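Local coordinates for protein taurocyamine kinase (Schistosoma mansoni, PDB 4WOD) that reversibly transfers phosphate between ATP and guanidino substrates such as taurocyamine, as a duplicated, two-repeat member of the phosphagen kinase family, at residues G362-E367 against L409-R414; R402-A407 against E429-S434; I413-Y418 against D552-D557; P425-A430 against C630-L635; L495-M500 against E585-I590. The protein carries 4 engineered substitutions. All coordinates share one frame; numbering follows the deposited sequence.

Contact 1. Residues G362-E367 against L409-R414; sequences GVMPVE and LAHMIR
V366 covers one face of the H411 imidazole, its CG1 3.8 Å above the ring centre in a CH-pi contact, while M364 O meets the ring at its edge. The other flat group, the R414 guanidinium, takes the E367 carboxylate at its edge, with the two planes only 27° apart. Together they fasten the connection between the two phosphagen kinase repeats to helix 409-418, which belongs to the small N-terminal domain of the second repeat. H411 NE2 donates to M364 O over 2.6 Å, staying in the plane of its own ring but approaching from above the carbonyl plane. With a chi1 of 67°, V366 places CG1 over the imidazole and leaves CG2 to pack on A410 CB at 3.8 Å. E367 bends at chi2 (93°), which swings its carboxylate round to R414. The resulting salt bridge is side-on: NE reaches the syn lone pair of OE1 at 2.8 Å, and NH2 meets OE2 at 3.0 Å, tilted from the guanidinium plane. Further partners hold both groups, the Y418 hydroxyl at E367 OE2 and N292 at R414 NH2. Across the aliphatic part of the arginine runs the extended M364 chain, whose CE rests 3.6 Å from R414 CD.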
# COMPACT_ATOMS: atom_id res chain seq x y z
N GLY A 362 -9.01 4.67 19.16
CA GLY A 362 -9.10 5.39 17.90
C GLY A 362 -7.83 6.16 17.56
O GLY A 362 -7.62 6.55 16.41
N VAL A 363 -6.96 6.39 18.54
CA VAL A 363 -5.71 7.06 18.23
C VAL A 363 -4.77 6.03 17.61
O VAL A 363 -4.75 4.87 18.02
CB VAL A 363 -5.09 7.73 19.47
CG1 VAL A 363 -3.68 8.21 19.18
CG2 VAL A 363 -5.98 8.89 19.91
N MET A 364 -4.02 6.44 16.58
CA MET A 364 -3.12 5.54 15.87
C MET A 364 -2.12 4.84 16.80
O MET A 364 -1.45 5.49 17.58
CB MET A 364 -2.37 6.32 14.80
CG MET A 364 -1.47 5.47 13.91
SD MET A 364 -0.33 6.54 12.97
CE MET A 364 0.70 5.30 12.19
N PRO A 365 -2.04 3.50 16.73
CA PRO A 365 -1.00 2.83 17.52
C PRO A 365 0.37 2.98 16.83
O PRO A 365 0.41 3.21 15.62
CB PRO A 365 -1.47 1.37 17.56
CG PRO A 365 -2.28 1.21 16.34
CD PRO A 365 -2.94 2.54 16.07
N VAL A 366 1.46 2.89 17.57
CA VAL A 366 2.76 3.09 16.97
C VAL A 366 3.76 2.08 17.51
O VAL A 366 3.65 1.65 18.67
CB VAL A 366 3.28 4.54 17.22
CG1 VAL A 366 3.57 4.77 18.71
CG2 VAL A 366 4.51 4.85 16.32
N GLU A 367 4.71 1.68 16.67
CA GLU A 367 5.80 0.79 17.09
C GLU A 367 6.64 1.47 18.18
O GLU A 367 6.68 2.71 18.28
CB GLU A 367 6.67 0.43 15.89
CG GLU A 367 5.95 -0.27 14.72
CD GLU A 367 5.43 0.69 13.64
OE1 GLU A 367 4.99 1.81 13.96
OE2 GLU A 367 5.46 0.31 12.45
N LEU A 409 6.82 10.48 20.57
CA LEU A 409 7.96 10.80 19.71
C LEU A 409 8.04 9.76 18.60
O LEU A 409 8.43 10.06 17.46
CB LEU A 409 9.26 10.83 20.52
CG LEU A 409 10.57 11.12 19.78
CD1 LEU A 409 10.58 12.51 19.15
CD2 LEU A 409 11.76 10.97 20.72
N ALA A 410 7.65 8.53 18.94
CA ALA A 410 7.63 7.45 17.97
C ALA A 410 6.65 7.78 16.85
O ALA A 410 6.97 7.60 15.67
CB ALA A 410 7.26 6.17 18.64
N HIS A 411 5.48 8.29 17.23
CA HIS A 411 4.50 8.74 16.24
C HIS A 411 5.12 9.68 15.21
O HIS A 411 4.85 9.56 14.01
CB HIS A 411 3.32 9.46 16.91
CG HIS A 411 2.26 8.53 17.42
ND1 HIS A 411 1.94 8.42 18.75
CD2 HIS A 411 1.44 7.68 16.76
CE1 HIS A 411 0.97 7.55 18.90
NE2 HIS A 411 0.65 7.08 17.71
N MET A 412 5.93 10.62 15.68
CA MET A 412 6.33 11.72 14.81
C MET A 412 7.54 11.38 13.94
O MET A 412 7.72 11.98 12.88
CB MET A 412 6.56 13.00 15.63
CG MET A 412 7.88 13.14 16.36
SD MET A 412 8.04 14.80 17.15
CE MET A 412 6.41 14.93 17.85
N ILE A 413 8.34 10.39 14.32
CA ILE A 413 9.44 9.98 13.43
C ILE A 413 9.05 8.84 12.47
O ILE A 413 9.82 8.50 11.57
CB ILE A 413 10.70 9.54 14.23
CG1 ILE A 413 10.44 8.21 14.95
CG2 ILE A 413 11.18 10.66 15.19
CD1 ILE A 413 11.71 7.46 15.31
N ARG A 414 7.85 8.28 12.64
CA ARG A 414 7.43 7.11 11.87
C ARG A 414 7.51 7.34 10.35
O ARG A 414 7.98 6.45 9.61
CB ARG A 414 6.00 6.69 12.24
CG ARG A 414 5.66 5.29 11.76
CD ARG A 414 4.24 4.85 12.12
NE ARG A 414 4.06 3.41 11.86
CZ ARG A 414 3.73 2.90 10.68
NH1 ARG A 414 3.52 3.70 9.63
NH2 ARG A 414 3.62 1.59 10.53

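Contact 2. Residues R402-A407 against E429-S434; sequences RTTHGA and EAECYS
T403 and E429 point at each other from opposite directions, whereas H405 and E431 bring their polar ends in across the line of their partners. The imidazole of H405 crosses the E429 side chain at roughly a right angle, its plane 42° from that of the carboxylate. ND1 donates along its own ring plane to the syn lone pair of OE1, 2.9 Å away and nearly straight (172°). The other oxygen, OE2, takes the T403 hydroxyl; the modelled OG1-OE2 separation of 2.4 Å is very short, and its exact value is doubtful. E431, also set at about a right angle to its partner, receives T404 twice: OG1 meets OE1 at 3.0 Å, and the backbone N reaches OE2 at 2.9 Å from above the carboxylate plane. T404 CB in turn lies over one face of the H405 ring. The two glutamates thus grip a type I turn, T403 to G406, which T403 OG1 tightens from inside by accepting from A407 N at 2.9 Å. Behind the polar cluster, A407 CB packs on C432 SG at 3.5 Å. The turn lies in the loop between helices 392-398 and 409-418; across the contact, C432, on helix 432-435, leans on M412 of helix 409-418, while Y433 packs against helix 437-448.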
# COMPACT_ATOMS: atom_id res chain seq x y z
N ARG A 402 4.14 10.41 26.67
CA ARG A 402 3.02 10.79 25.81
C ARG A 402 2.57 12.20 26.15
O ARG A 402 2.71 12.64 27.30
CB ARG A 402 1.84 9.84 25.96
CG ARG A 402 2.14 8.38 25.59
CD ARG A 402 0.96 7.72 24.86
NE ARG A 402 1.35 6.41 24.35
CZ ARG A 402 0.90 5.88 23.21
NH1 ARG A 402 0.01 6.54 22.46
NH2 ARG A 402 1.34 4.68 22.84
N THR A 403 2.03 12.91 25.15
CA THR A 403 1.32 14.15 25.45
C THR A 403 0.04 13.82 26.18
O THR A 403 -0.35 12.65 26.30
CB THR A 403 0.99 14.95 24.18
OG1 THR A 403 0.11 14.17 23.35
CG2 THR A 403 2.24 15.27 23.42
N THR A 404 -0.65 14.86 26.64
CA THR A 404 -1.85 14.69 27.44
C THR A 404 -2.87 13.88 26.67
O THR A 404 -3.65 13.12 27.25
CB THR A 404 -2.45 16.06 27.87
OG1 THR A 404 -1.45 16.81 28.57
CG2 THR A 404 -3.62 15.85 28.80
N HIS A 405 -2.85 14.01 25.34
CA HIS A 405 -3.86 13.37 24.53
C HIS A 405 -3.32 12.21 23.68
O HIS A 405 -4.03 11.68 22.83
CB HIS A 405 -4.53 14.43 23.68
CG HIS A 405 -4.99 15.59 24.50
ND1 HIS A 405 -4.59 16.89 24.24
CD2 HIS A 405 -5.76 15.65 25.61
CE1 HIS A 405 -5.13 17.70 25.14
NE2 HIS A 405 -5.85 16.97 25.98
N GLY A 406 -2.09 11.80 23.96
CA GLY A 406 -1.62 10.52 23.47
C GLY A 406 -0.56 10.48 22.38
O GLY A 406 -0.24 9.40 21.86
N ALA A 407 0.01 11.63 22.04
CA ALA A 407 1.02 11.68 21.01
C ALA A 407 2.40 11.27 21.57
O ALA A 407 2.76 11.57 22.72
CB ALA A 407 1.08 13.08 20.40
N GLU A 429 0.01 16.52 17.74
CA GLU A 429 -0.86 17.59 18.25
C GLU A 429 0.02 18.77 18.66
O GLU A 429 1.23 18.61 18.81
CB GLU A 429 -1.71 17.11 19.43
CG GLU A 429 -0.93 16.81 20.70
CD GLU A 429 -1.86 16.63 21.88
OE1 GLU A 429 -2.79 17.45 22.03
OE2 GLU A 429 -1.68 15.66 22.65
N ALA A 430 -0.59 19.93 18.89
CA ALA A 430 0.15 21.13 19.21
C ALA A 430 1.04 20.94 20.42
O ALA A 430 2.13 21.52 20.47
CB ALA A 430 -0.82 22.30 19.46
N GLU A 431 0.58 20.15 21.39
CA GLU A 431 1.30 19.98 22.65
C GLU A 431 2.67 19.31 22.43
O GLU A 431 3.58 19.40 23.26
CB GLU A 431 0.47 19.16 23.64
CG GLU A 431 1.06 19.11 25.04
CD GLU A 431 0.27 18.21 25.97
OE1 GLU A 431 -0.97 18.37 26.04
OE2 GLU A 431 0.88 17.33 26.63
N CYS A 432 2.81 18.64 21.29
CA CYS A 432 4.08 18.02 20.93
C CYS A 432 5.23 19.03 20.99
O CYS A 432 6.35 18.68 21.38
CB CYS A 432 3.97 17.40 19.53
SG CYS A 432 3.06 15.83 19.50
N TYR A 433 4.94 20.29 20.65
CA TYR A 433 5.98 21.31 20.59
C TYR A 433 6.41 21.84 21.96
O TYR A 433 7.33 22.65 22.05
CB TYR A 433 5.53 22.48 19.71
CG TYR A 433 5.44 22.09 18.25
CD1 TYR A 433 6.58 22.10 17.44
CD2 TYR A 433 4.24 21.69 17.69
CE1 TYR A 433 6.51 21.76 16.09
CE2 TYR A 433 4.16 21.32 16.34
CZ TYR A 433 5.29 21.36 15.55
OH TYR A 433 5.21 20.99 14.20
N SER A 434 5.76 21.40 23.02
CA SER A 434 6.31 21.68 24.34
C SER A 434 6.74 20.37 25.00
O SER A 434 7.82 20.31 25.58
CB SER A 434 5.29 22.45 25.21
OG SER A 434 4.18 21.64 25.54

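Contact 3. Residues I413-Y418 against D552-D557; sequences IRNGAY and DPVLRD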
# COMPACT_ATOMS: atom_id res chain seq x y z
N ILE A 413 8.34 10.39 14.32
CA ILE A 413 9.44 9.98 13.43
C ILE A 413 9.05 8.84 12.47
O ILE A 413 9.82 8.50 11.57
CB ILE A 413 10.70 9.54 14.23
CG1 ILE A 413 10.44 8.21 14.95
CG2 ILE A 413 11.18 10.66 15.19
CD1 ILE A 413 11.71 7.46 15.31
N ARG A 414 7.85 8.28 12.64
CA ARG A 414 7.43 7.11 11.87
C ARG A 414 7.51 7.34 10.35
O ARG A 414 7.98 6.45 9.61
CB ARG A 414 6.00 6.69 12.24
CG ARG A 414 5.66 5.29 11.76
CD ARG A 414 4.24 4.85 12.12
NE ARG A 414 4.06 3.41 11.86
CZ ARG A 414 3.73 2.90 10.68
NH1 ARG A 414 3.52 3.70 9.63
NH2 ARG A 414 3.62 1.59 10.53
N ASN A 415 7.07 8.51 9.88
CA ASN A 415 7.12 8.74 8.43
C ASN A 415 8.56 8.65 7.92
O ASN A 415 8.81 8.11 6.84
CB ASN A 415 6.51 10.10 8.04
CG ASN A 415 7.29 11.28 8.60
OD1 ASN A 415 7.43 11.42 9.80
ND2 ASN A 415 7.84 12.09 7.72
N GLY A 416 9.51 9.13 8.71
CA GLY A 416 10.92 9.06 8.34
C GLY A 416 11.49 7.66 8.47
O GLY A 416 12.27 7.20 7.63
N ALA A 417 11.11 6.98 9.54
CA ALA A 417 11.54 5.60 9.74
C ALA A 417 11.23 4.72 8.52
O ALA A 417 12.06 3.93 8.07
CB ALA A 417 10.90 5.03 10.98
N TYR A 418 10.02 4.87 7.97
CA TYR A 418 9.61 4.06 6.83
C TYR A 418 9.83 4.70 5.46
O TYR A 418 9.66 4.03 4.43
CB TYR A 418 8.14 3.69 6.96
CG TYR A 418 7.87 2.60 7.97
CD1 TYR A 418 8.21 1.28 7.69
CD2 TYR A 418 7.26 2.88 9.19
CE1 TYR A 418 7.95 0.26 8.60
CE2 TYR A 418 7.01 1.87 10.11
CZ TYR A 418 7.36 0.56 9.80
OH TYR A 418 7.08 -0.45 10.70
N ASP A 552 0.18 9.40 -1.02
CA ASP A 552 1.53 9.80 -0.60
C ASP A 552 2.03 8.92 0.55
O ASP A 552 1.44 8.92 1.63
CB ASP A 552 1.55 11.26 -0.17
CG ASP A 552 2.93 11.71 0.31
OD1 ASP A 552 3.91 10.96 0.18
OD2 ASP A 552 3.04 12.84 0.82
N PRO A 553 3.12 8.16 0.33
CA PRO A 553 3.58 7.20 1.34
C PRO A 553 4.03 7.85 2.63
O PRO A 553 3.88 7.26 3.70
CB PRO A 553 4.76 6.49 0.65
CG PRO A 553 5.18 7.41 -0.44
CD PRO A 553 3.92 8.09 -0.90
N VAL A 554 4.59 9.05 2.53
CA VAL A 554 5.05 9.79 3.68
C VAL A 554 3.86 10.13 4.57
O VAL A 554 3.86 9.82 5.74
CB VAL A 554 5.79 11.07 3.28
CG1 VAL A 554 6.05 11.95 4.50
CG2 VAL A 554 7.09 10.72 2.57
N LEU A 555 2.85 10.78 3.99
CA LEU A 555 1.65 11.10 4.75
C LEU A 555 0.99 9.82 5.28
O LEU A 555 0.59 9.76 6.44
CB LEU A 555 0.66 11.91 3.89
CG LEU A 555 -0.55 12.50 4.63
CD1 LEU A 555 -0.14 13.09 5.96
CD2 LEU A 555 -1.27 13.54 3.78
N ARG A 556 0.92 8.79 4.42
CA ARG A 556 0.31 7.53 4.80
C ARG A 556 0.95 6.96 6.07
O ARG A 556 0.26 6.58 7.00
CB ARG A 556 0.43 6.50 3.67
CG ARG A 556 -0.26 5.16 3.95
CD ARG A 556 0.27 4.07 3.01
NE ARG A 556 1.71 3.88 3.21
CZ ARG A 556 2.53 3.28 2.36
NH1 ARG A 556 2.07 2.81 1.20
NH2 ARG A 556 3.82 3.16 2.65
N ASP A 557 2.27 6.90 6.10
CA ASP A 557 2.95 6.25 7.22
C ASP A 557 2.98 7.12 8.49
O ASP A 557 3.22 6.62 9.60
CB ASP A 557 4.35 5.84 6.78
CG ASP A 557 4.32 4.80 5.67
OD1 ASP A 557 3.27 4.17 5.50
OD2 ASP A 557 5.34 4.62 4.96
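The short helical segments 413-418 and 553-557 pass with their axes 8.2 Å apart at closest approach and their directions 129° apart, and the backbones come nearest at N415 and D557, whose CA atoms lie 5.0 Å from each other. R414 carries the polar link. Its extended chain runs beside the carbonyl of D557, and NH1 turns back to donate to D557 O at 2.9 Å, fairly straight (161°), in the carbonyl plane and on a lone pair. D557 O lies in the last turn of helix 553-558, where carbonyls point toward the C-terminal end, so the arginine charge probably suits the negative end of the helix dipole. Y418, one turn further along, lays CE2 over the face of the guanidinium, and N292 holds its other terminal nitrogen, so the group has little freedom to rotate. The D557 side chain is occupied by its neighbour R556 in a side-on salt bridge, with NE 2.8 Å from OD1 and NH2 3.1 Å from OD2; the latter oxygen also lies 3.6 Å from Y418 CB and accepts from N419. N415 packs on V554: its CB lies 3.5 Å from V554 O, and its ND2, which donates to C424 O, touches V554 CG1. At the start of the second helix, D552 acts as N-cap, accepting from V554 N. This is the seam between the helical N-terminal domain and the C-terminal catalytic domain of a phosphagen kinase, and the side chain of N415 lies about 7 Å from that of C631, the predicted active-site cysteine.

Contact 4. Residues P425-A430 against C630-L635; sequences PRTGEA and CCPSNL
T427 and C630 supply the hydrogen bonds, both to a single oxygen. The T427 backbone N donates to C630 O at 2.9 Å (167°) from above the carbonyl plane, while the T427 hydroxyl OG1 donates at 2.7 Å in that plane, on a lone pair. A chi1 of 61° holds OG1 between the backbone N and the carbonyl carbon of T427, the rotation that lets one residue reach the same acceptor with main chain and side chain. Sulfur contacts come next. C631 SG lies over one face of the R426 guanidinium, closest to NH1 at 3.7 Å, and stands 3.6 Å from P425 O. C630 SG turns the other way and meets R426 CB at 3.9 Å. The R426 chain bends at chi2, which brings its CD against C631 CB before the guanidinium passes over the sulfur; its NE has a further, long and weak ion pair with E585. C631 begins the Cys-Pro-Ser-Asn signature of phosphagen kinases and is the predicted active-site residue of this repeat. Its counterpart in the first repeat, C268, lines the pocket that holds bound arginine, so the loop of the N-terminal domain probably borders the equivalent site here. The remaining contacts are apolar or merely steric. The two proline rings cross obliquely, P425 CG to P632 CG 4.0 Å, and P632 CD presses on P425 O at 3.1 Å; that oxygen is buried with no hydrogen-bonding partner in the model. Y433 packs against both T427 and P632, and L443 and I444 of helix 437-448 cover the two prolines.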
# COMPACT_ATOMS: atom_id res chain seq x y z
N PRO A 425 9.90 15.41 10.61
CA PRO A 425 8.87 14.58 11.26
C PRO A 425 7.48 15.18 11.07
O PRO A 425 7.35 16.30 10.54
CB PRO A 425 9.28 14.61 12.73
CG PRO A 425 9.93 15.96 12.89
CD PRO A 425 10.66 16.21 11.59
N ARG A 426 6.47 14.43 11.51
CA ARG A 426 5.08 14.89 11.51
C ARG A 426 4.48 14.73 12.91
O ARG A 426 4.29 13.62 13.38
CB ARG A 426 4.25 14.09 10.50
CG ARG A 426 4.79 14.09 9.07
CD ARG A 426 4.79 15.46 8.45
NE ARG A 426 4.90 15.40 6.99
CZ ARG A 426 6.05 15.35 6.31
NH1 ARG A 426 7.20 15.38 6.96
NH2 ARG A 426 6.02 15.28 4.98
N THR A 427 4.16 15.85 13.56
CA THR A 427 3.73 15.83 14.96
C THR A 427 2.27 15.34 15.13
O THR A 427 1.52 15.25 14.15
CB THR A 427 3.89 17.23 15.58
OG1 THR A 427 3.06 18.16 14.86
CG2 THR A 427 5.37 17.68 15.47
N GLY A 428 1.88 15.00 16.36
CA GLY A 428 0.57 14.43 16.63
C GLY A 428 -0.46 15.42 17.17
O GLY A 428 -1.66 15.19 17.07
N GLU A 429 0.01 16.52 17.74
CA GLU A 429 -0.86 17.59 18.25
C GLU A 429 0.02 18.77 18.66
O GLU A 429 1.23 18.61 18.81
CB GLU A 429 -1.71 17.11 19.43
CG GLU A 429 -0.93 16.81 20.70
CD GLU A 429 -1.86 16.63 21.88
OE1 GLU A 429 -2.79 17.45 22.03
OE2 GLU A 429 -1.68 15.66 22.65
N ALA A 430 -0.59 19.93 18.89
CA ALA A 430 0.15 21.13 19.21
C ALA A 430 1.04 20.94 20.42
O ALA A 430 2.13 21.52 20.47
CB ALA A 430 -0.82 22.30 19.46
N CYS A 630 1.23 20.58 11.64
CA CYS A 630 1.68 19.21 11.77
C CYS A 630 3.18 19.05 11.49
O CYS A 630 3.92 18.50 12.31
CB CYS A 630 0.86 18.31 10.85
SG CYS A 630 1.33 16.61 10.86
N CYS A 631 3.64 19.49 10.32
CA CYS A 631 5.06 19.46 10.02
C CYS A 631 5.76 20.71 10.56
O CYS A 631 5.27 21.83 10.38
CB CYS A 631 5.30 19.33 8.51
SG CYS A 631 7.00 18.94 8.05
N PRO A 632 6.90 20.53 11.25
CA PRO A 632 7.65 21.66 11.79
C PRO A 632 8.21 22.56 10.68
O PRO A 632 8.59 23.68 10.95
CB PRO A 632 8.78 21.00 12.58
CG PRO A 632 8.32 19.61 12.83
CD PRO A 632 7.47 19.23 11.66
N SER A 633 8.24 22.08 9.45
CA SER A 633 8.73 22.88 8.34
C SER A 633 7.79 24.04 8.03
O SER A 633 8.20 25.03 7.39
CB SER A 633 8.90 22.00 7.09
OG SER A 633 7.63 21.62 6.58
N ASN A 634 6.53 23.92 8.46
CA ASN A 634 5.52 24.91 8.08
C ASN A 634 4.95 25.78 9.20
O ASN A 634 3.81 26.26 9.10
CB ASN A 634 4.39 24.22 7.36
CG ASN A 634 4.32 24.63 5.91
OD1 ASN A 634 3.87 25.73 5.60
ND2 ASN A 634 4.81 23.77 5.01
N LEU A 635 5.74 26.00 10.24
CA LEU A 635 5.44 26.94 11.32
C LEU A 635 5.61 28.44 11.00
O LEU A 635 6.00 28.82 9.90
CB LEU A 635 6.34 26.62 12.52
CG LEU A 635 6.33 25.20 13.02
CD1 LEU A 635 7.53 25.00 13.98
CD2 LEU A 635 5.01 24.89 13.73

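Contact 5. Residues L495-M500 against E585-I590; sequences LFPTIM and EDHMRI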
# COMPACT_ATOMS: atom_id res chain seq x y z
N LEU A 495 -6.40 16.72 18.04
CA LEU A 495 -5.26 15.97 17.56
C LEU A 495 -5.10 16.24 16.06
O LEU A 495 -6.08 16.53 15.37
CB LEU A 495 -5.45 14.48 17.81
CG LEU A 495 -5.48 14.07 19.27
CD1 LEU A 495 -5.62 12.54 19.38
CD2 LEU A 495 -4.20 14.56 19.94
N PHE A 496 -3.88 16.16 15.57
CA PHE A 496 -3.59 16.42 14.14
C PHE A 496 -4.02 15.26 13.23
O PHE A 496 -4.29 14.17 13.73
CB PHE A 496 -2.10 16.74 13.97
CG PHE A 496 -1.70 18.05 14.57
CD1 PHE A 496 -2.66 18.95 15.02
CD2 PHE A 496 -0.36 18.38 14.69
CE1 PHE A 496 -2.28 20.18 15.56
CE2 PHE A 496 0.03 19.58 15.23
CZ PHE A 496 -0.94 20.49 15.67
N PRO A 497 -4.10 15.49 11.89
CA PRO A 497 -4.64 14.43 11.02
C PRO A 497 -3.79 13.17 11.00
O PRO A 497 -4.20 12.20 10.40
CB PRO A 497 -4.68 15.08 9.62
CG PRO A 497 -4.76 16.58 9.90
CD PRO A 497 -3.92 16.77 11.16
N THR A 498 -2.63 13.20 11.63
CA THR A 498 -1.75 12.03 11.69
C THR A 498 -2.36 10.94 12.57
O THR A 498 -2.54 9.80 12.13
CB THR A 498 -0.35 12.41 12.22
OG1 THR A 498 -0.50 13.26 13.36
CG2 THR A 498 0.49 13.14 11.14
N ILE A 499 -2.73 11.29 13.81
CA ILE A 499 -3.07 10.30 14.81
C ILE A 499 -4.51 10.41 15.30
O ILE A 499 -4.99 9.51 15.99
CB ILE A 499 -2.09 10.38 16.03
CG1 ILE A 499 -2.31 11.66 16.86
CG2 ILE A 499 -0.67 10.32 15.54
CD1 ILE A 499 -1.52 11.68 18.18
N MET A 500 -5.20 11.48 14.91
CA MET A 500 -6.52 11.76 15.45
C MET A 500 -7.48 10.61 15.15
O MET A 500 -7.29 9.84 14.19
CB MET A 500 -7.09 13.08 14.88
CG MET A 500 -7.38 12.99 13.41
SD MET A 500 -7.63 14.63 12.69
CE MET A 500 -8.99 15.25 13.65
N GLU A 585 -2.96 17.03 5.53
CA GLU A 585 -1.83 16.94 6.47
C GLU A 585 -2.06 17.84 7.67
O GLU A 585 -1.77 17.47 8.81
CB GLU A 585 -0.51 17.31 5.81
CG GLU A 585 0.68 17.19 6.74
CD GLU A 585 1.99 17.52 6.05
OE1 GLU A 585 2.40 16.74 5.17
OE2 GLU A 585 2.61 18.56 6.38
N ASP A 586 -2.58 19.04 7.40
CA ASP A 586 -2.98 19.96 8.45
C ASP A 586 -4.49 19.98 8.47
O ASP A 586 -5.13 19.60 7.46
CB ASP A 586 -2.42 21.37 8.20
CG ASP A 586 -0.93 21.48 8.50
OD1 ASP A 586 -0.52 21.02 9.59
OD2 ASP A 586 -0.19 22.04 7.67
N HIS A 587 -5.06 20.44 9.59
CA HIS A 587 -6.50 20.54 9.70
C HIS A 587 -7.06 21.32 8.52
O HIS A 587 -8.11 20.98 8.00
CB HIS A 587 -6.92 21.21 11.01
CG HIS A 587 -6.64 20.37 12.22
ND1 HIS A 587 -6.44 20.92 13.48
CD2 HIS A 587 -6.47 19.04 12.36
CE1 HIS A 587 -6.18 19.95 14.34
NE2 HIS A 587 -6.20 18.80 13.69
N MET A 588 -6.35 22.36 8.12
CA MET A 588 -6.71 23.12 6.92
C MET A 588 -5.51 23.60 6.12
O MET A 588 -4.47 23.97 6.69
CB MET A 588 -7.55 24.35 7.29
CG MET A 588 -8.94 24.08 7.77
SD MET A 588 -9.70 25.69 8.18
CE MET A 588 -8.82 26.14 9.66
N ARG A 589 -5.66 23.61 4.80
CA ARG A 589 -4.77 24.36 3.94
C ARG A 589 -5.71 25.37 3.29
O ARG A 589 -6.68 24.96 2.65
CB ARG A 589 -4.04 23.46 2.91
CG ARG A 589 -3.07 24.23 2.00
CD ARG A 589 -2.12 23.34 1.14
NE ARG A 589 -2.61 21.97 0.92
CZ ARG A 589 -2.96 21.48 -0.27
NH1 ARG A 589 -2.90 22.24 -1.36
NH2 ARG A 589 -3.39 20.23 -0.38
N ILE A 590 -5.48 26.66 3.53
CA ILE A 590 -6.34 27.71 2.99
C ILE A 590 -5.61 28.40 1.84
O ILE A 590 -4.50 28.89 2.02
CB ILE A 590 -6.73 28.75 4.07
CG1 ILE A 590 -7.36 28.05 5.28
CG2 ILE A 590 -7.69 29.82 3.49
CD1 ILE A 590 -7.51 28.98 6.49
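Residues L495 to M500 form a tight bend, F496 O accepting from the backbone N of both I499 and M500, and it abuts the irregular approach to strand 588-595 at P497 and E585, whose CA atoms are 5.9 Å apart. H587 reaches over to the bend: NE2 donates to L495 O at 2.8 Å (159°), with the oxygen in the ring plane but the donor standing 41° above the carbonyl plane. Its ND1 accepts from V491 N while NE2 donates, which fixes the ring's rotation and is consistent with a neutral imidazole. F496 presents its edge to the face of the same ring in an offset edge-to-face pair, centroids 5.4 Å apart and planes at 79°; F496 CD1 and H587 CE1 make the closest touch at 3.7 Å. P497 closes the other part of the contact, its CD 3.6 Å from H587 CD2 and also 3.3 Å from E585 O, a carbonyl oxygen buried there without a hydrogen-bonding partner in the model. E585, whose CB points away from the bend, has an extended side chain that comes within about 4 Å of that of C631, whereas D586 uses OD1 to accept from C630 N. Further on, R589 makes a cation-pi interaction with W581 and is predicted to bind ATP. The contact joins the 495-500 bend to the Glu-Asp-His stretch leading into the central antiparallel sheet of the catalytic domain, probably beside the substrate site, since in the first repeat the corresponding E222 lines the pocket of bound arginine.

How the contacts relate
From the N terminus, contact 1 ties the inter-repeat connection to helix 409-418, closing a loop of 41 residues. Contact 2 opens inside that loop and closes beyond it, at helix 432-435, so the two cross. Contact 3 starts on the helix where contact 1 ends and crosses contact 2 on its way to helix 553-558, the first of the five contacts to join the N-terminal domain to the catalytic domain. Contact 4 starts where contact 2 ends, crosses contact 3 and closes a much longer loop at the 630-635 signature. Contact 5 joins two catalytic-domain segments; it is nested inside contact 4 and crosses contact 3. Contacts 4 and 5 also touch directly, through a probable backbone hydrogen bond between G428 and F496.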